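Effector protein Lem4 (lpg1101) (Legionella pneumophila subsp. pneumophila, PDB 6CGK) acts as a membrane-associated protein tyrosine phosphatase of the haloacid dehalogenase superfamily, translocated by the bacterium as an effector, with this chain holding its HAD domain. Local coordinates at residues A[20-23]-A[27-30]; A[152-157]-A[161-166]. The protein carries 1 engineered substitution. One frame throughout, in Å; residues are numbered along the deposited sequence.

Interaction 1 of 2, residues A[20-23]-A[27-30]; sequences VYLN and TITG. Engineered in segment 20-23: Asn23 (natural residue Asp). With MG (magnesium ion), chain C.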
# COMPACT_ATOMS: atom_id res chain seq x y z
N VAL A 20 -5.01 -6.71 -1.21
CA VAL A 20 -3.94 -6.44 -0.25
C VAL A 20 -3.98 -4.94 0.03
O VAL A 20 -3.71 -4.13 -0.86
CB VAL A 20 -2.58 -6.87 -0.81
CG1 VAL A 20 -1.45 -6.45 0.13
CG2 VAL A 20 -2.57 -8.39 -1.07
N TYR A 21 -4.35 -4.58 1.26
CA TYR A 21 -4.42 -3.20 1.72
C TYR A 21 -3.18 -2.90 2.53
O TYR A 21 -2.97 -3.50 3.59
CB TYR A 21 -5.65 -2.97 2.61
CG TYR A 21 -6.99 -2.95 1.93
CD1 TYR A 21 -7.34 -1.90 1.10
CD2 TYR A 21 -7.94 -3.95 2.17
CE1 TYR A 21 -8.60 -1.82 0.51
CE2 TYR A 21 -9.20 -3.90 1.57
CZ TYR A 21 -9.52 -2.84 0.75
OH TYR A 21 -10.77 -2.78 0.18
N LEU A 22 -2.38 -1.95 2.07
CA LEU A 22 -1.10 -1.66 2.70
C LEU A 22 -1.07 -0.19 3.09
O LEU A 22 -1.32 0.68 2.24
CB LEU A 22 0.07 -1.97 1.77
CG LEU A 22 0.15 -3.34 1.09
CD1 LEU A 22 1.33 -3.41 0.13
CD2 LEU A 22 0.23 -4.45 2.12
N ASN A 23 -0.79 0.07 4.35
CA ASN A 23 -0.31 1.37 4.75
C ASN A 23 1.03 1.64 4.06
O ASN A 23 1.72 0.71 3.63
CB ASN A 23 -0.15 1.41 6.27
CG ASN A 23 0.32 2.70 6.75
OD1 ASN A 23 1.42 2.79 7.30
ND2 ASN A 23 -0.50 3.73 6.60
N THR A 27 5.28 0.93 7.00
CA THR A 27 4.87 -0.41 6.59
C THR A 27 5.66 -0.82 5.36
O THR A 27 6.47 -1.75 5.42
CB THR A 27 3.37 -0.43 6.32
OG1 THR A 27 2.68 -0.03 7.50
CG2 THR A 27 2.91 -1.81 5.94
N ILE A 28 5.46 -0.12 4.25
CA ILE A 28 6.30 -0.30 3.07
C ILE A 28 7.68 0.35 3.27
O ILE A 28 8.68 -0.17 2.78
CB ILE A 28 5.57 0.22 1.83
CG1 ILE A 28 4.42 -0.75 1.48
CG2 ILE A 28 6.51 0.38 0.63
CD1 ILE A 28 3.35 -0.13 0.63
N THR A 29 7.76 1.48 4.00
CA THR A 29 9.05 2.09 4.32
C THR A 29 9.46 1.75 5.74
O THR A 29 8.72 1.12 6.50
CB THR A 29 9.01 3.62 4.17
OG1 THR A 29 8.26 4.18 5.27
CG2 THR A 29 8.36 4.04 2.88
N GLY A 30 10.65 2.21 6.12
CA GLY A 30 11.14 1.98 7.47
C GLY A 30 10.88 3.09 8.46
O GLY A 30 11.50 3.10 9.53
MG MG C . 2.14 4.00 8.65
O HOH W 1 2.98 5.20 10.08
O HOH W 2 0.30 4.03 9.63

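Interaction 2 of 2, residues A[152-157]-A[161-166]; sequences ICDDDE and EEMCNG. With MG (magnesium ion), chain C.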
# COMPACT_ATOMS: atom_id res chain seq x y z
N ILE A 152 -4.12 -7.10 5.30
CA ILE A 152 -3.99 -5.72 5.77
C ILE A 152 -2.72 -5.64 6.58
O ILE A 152 -2.56 -6.39 7.55
CB ILE A 152 -5.17 -5.29 6.65
CG1 ILE A 152 -6.49 -5.35 5.89
CG2 ILE A 152 -4.89 -3.90 7.27
CD1 ILE A 152 -7.70 -5.05 6.81
N CYS A 153 -1.83 -4.72 6.19
CA CYS A 153 -0.61 -4.44 6.93
C CYS A 153 -0.56 -2.97 7.32
O CYS A 153 -0.71 -2.09 6.46
CB CYS A 153 0.63 -4.80 6.11
SG CYS A 153 0.69 -6.54 5.73
N ASP A 154 -0.36 -2.70 8.61
CA ASP A 154 -0.19 -1.34 9.10
C ASP A 154 0.76 -1.35 10.29
O ASP A 154 0.73 -2.28 11.10
CB ASP A 154 -1.55 -0.74 9.49
CG ASP A 154 -1.57 0.77 9.41
OD1 ASP A 154 -0.59 1.41 9.84
OD2 ASP A 154 -2.57 1.31 8.91
N ASP A 155 1.60 -0.33 10.38
CA ASP A 155 2.47 -0.19 11.54
C ASP A 155 1.80 0.54 12.70
O ASP A 155 2.32 0.51 13.83
CB ASP A 155 3.75 0.55 11.17
CG ASP A 155 3.46 1.96 10.69
OD1 ASP A 155 2.65 2.08 9.76
OD2 ASP A 155 4.02 2.93 11.25
N ASP A 156 0.69 1.21 12.46
CA ASP A 156 -0.08 1.88 13.50
C ASP A 156 -1.25 0.96 13.83
O ASP A 156 -2.14 0.74 12.99
CB ASP A 156 -0.54 3.26 13.02
CG ASP A 156 -1.10 4.12 14.14
OD1 ASP A 156 -1.76 3.56 15.04
OD2 ASP A 156 -0.88 5.35 14.12
N GLU A 157 -1.23 0.37 15.03
CA GLU A 157 -2.25 -0.63 15.37
C GLU A 157 -3.65 -0.05 15.22
O GLU A 157 -4.56 -0.72 14.70
CB GLU A 157 -2.04 -1.15 16.79
CG GLU A 157 -2.94 -2.33 17.15
CD GLU A 157 -2.84 -2.71 18.62
OE1 GLU A 157 -2.14 -1.99 19.37
OE2 GLU A 157 -3.46 -3.71 19.02
N GLU A 161 -6.58 -1.33 12.71
CA GLU A 161 -7.93 -1.69 13.10
C GLU A 161 -8.96 -0.84 12.37
O GLU A 161 -10.06 -1.32 12.09
CB GLU A 161 -8.07 -1.56 14.61
CG GLU A 161 -7.23 -2.59 15.32
CD GLU A 161 -7.30 -2.48 16.81
OE1 GLU A 161 -7.73 -1.42 17.32
OE2 GLU A 161 -6.91 -3.47 17.48
N GLU A 162 -8.61 0.40 12.03
CA GLU A 162 -9.51 1.21 11.22
C GLU A 162 -9.79 0.54 9.88
O GLU A 162 -10.93 0.53 9.41
CB GLU A 162 -8.94 2.60 11.00
CG GLU A 162 -9.05 3.50 12.21
CD GLU A 162 -10.50 3.68 12.64
OE1 GLU A 162 -11.06 2.75 13.27
OE2 GLU A 162 -11.09 4.74 12.32
N MET A 163 -8.75 0.01 9.23
CA MET A 163 -8.97 -0.70 7.97
C MET A 163 -9.71 -2.02 8.20
O MET A 163 -10.65 -2.35 7.46
CB MET A 163 -7.65 -0.93 7.23
CG MET A 163 -6.99 0.37 6.71
SD MET A 163 -5.59 0.11 5.63
CE MET A 163 -4.34 -0.35 6.81
N CYS A 164 -9.34 -2.76 9.24
CA CYS A 164 -10.11 -3.95 9.62
C CYS A 164 -11.57 -3.61 9.90
O CYS A 164 -12.47 -4.34 9.48
CB CYS A 164 -9.51 -4.61 10.86
SG CYS A 164 -7.92 -5.34 10.67
N ASN A 165 -11.83 -2.53 10.66
CA ASN A 165 -13.21 -2.17 10.94
C ASN A 165 -13.99 -1.87 9.67
O ASN A 165 -15.18 -2.17 9.59
CB ASN A 165 -13.26 -0.97 11.88
CG ASN A 165 -12.86 -1.33 13.30
OD1 ASN A 165 -12.44 -2.45 13.58
ND2 ASN A 165 -12.99 -0.36 14.19
N GLY A 166 -13.34 -1.29 8.67
CA GLY A 166 -14.01 -1.08 7.39
C GLY A 166 -14.45 -2.36 6.70
O GLY A 166 -15.54 -2.42 6.13
MG MG C . 2.14 4.00 8.65
O HOH W 2 0.30 4.03 9.63
O HOH W 1 2.98 5.20 10.08

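Interaction 1 of 2, residues A[20-23]-A[27-30]
The hydroxyl OG1 of Thr27 sits 3.1 Å from Asn23 OD1 and also makes a weak hydrogen bond to a carboxylate oxygen of Asp155, so one small group touches two metal-binding side chains at once. Asn23 OD1 is bound to the magnesium ion at 1.9 Å, and two waters, Asp155 and the backbone oxygen of Asp25 are further ligands. Thr27 reaches this cluster because OG1 lies beside its own backbone N (chi1 -58°). The same rotation sets CG2 anti to that nitrogen and puts CG2 3.6 Å from Asn23 O.

That carbonyl oxygen is met by carbon. Thr27 CB lies 3.4 Å from Asn23 O, and CD1 of Ile28 is 3.5 Å from it. This buried oxygen has no polar partner in the model. The same Ile28 CD1 also abuts Leu22, 3.9 Å from Leu22 CD1, with the two side chains crossing at about a right angle. Beyond them, Leu22 and Thr27 pack on Trp188 of helix 188-198.

Asn23 to Thr27, at the end of strand 19-23 and in the loop beyond, form the DxDGT signature, motif I, of the haloacid dehalogenase fold. Asn23 is an engineered replacement for the first aspartate of that signature, the position that supplies the nucleophile in HAD phosphatases, and the variant is inactive. The contact thus has two chemical sides: metal and bound phosphate at the polar one, and at the other Asn23 O among carbon atoms, where Ile28 of the loop packs on Leu22 of the strand and on Ile92 of strand 89-93.

Interaction 2 of 2, residues A[152-157]-A[161-166]
Met163 reaches from the helix to the strand, where its CB and terminal CE both rest on Ile152 and CE meets Asp154 as well. CB lies 4.1 Å from CG2 of Ile152, and the two side chains pass with their ends pointing opposite ways. Farther out the chain bends at chi3 (-76°), which places CE beside Asp154, at the end of the strand. There CE is 3.6 Å from Ile152 CG2 and comes within 3.2 Å of Asp154 OD2, the Met163 and Asp154 side chains running at about a right angle to each other. Val136 and Lys132 of helix 132-140 also pack on Met163.

The other branch of Ile152 meets the next residue of the helix, its CD1 touching Cys164 SG. Strand 150-154 and helix 157-169 are the first two elements of a right-handed beta-alpha-beta unit that ends in strand 176-180, the usual building block of the Rossmann-like HAD core. The short segments here run nearly antiparallel, at 157°.

Between them the chain turns through the acidic pair Asp154 and Asp155, which probably corresponds to motif IV of the superfamily. Asp154 OD1 takes the backbone N of Asp156 in an Asx turn, approached 38° out of the carboxylate plane, and accepts from water 2 as well. Asp155 OD1 binds the magnesium at 2.3 Å, while its OD2 accepts from water 1. Farther along, Glu161 N donates to Glu157 O at 2.9 Å. The side chains of these glutamates run alongside each other at the solvent-exposed start of the helix, their carboxylate planes well turned.

How the interactions relate
Interaction 1 is wholly buried near the centre of the chain, whereas interaction 2 runs from the buried core out to an exposed helix start. They meet along neighbouring strands of the parallel sheet, where Tyr21 O faces Cys153 N and Asn23 N faces Cys153 O as probable hydrogen bonds. Both end at the same magnesium ion and share its two waters; the ends of the two strands and the loops directly after them supply the protein ligands named here. Interaction 1 ties a strand to its own following loop, with metal and hydroxyl on one side and aliphatic contacts on the other, while interaction 2 packs a helix against a strand through apolar side chains, with charged glutamates at the solvent-exposed end.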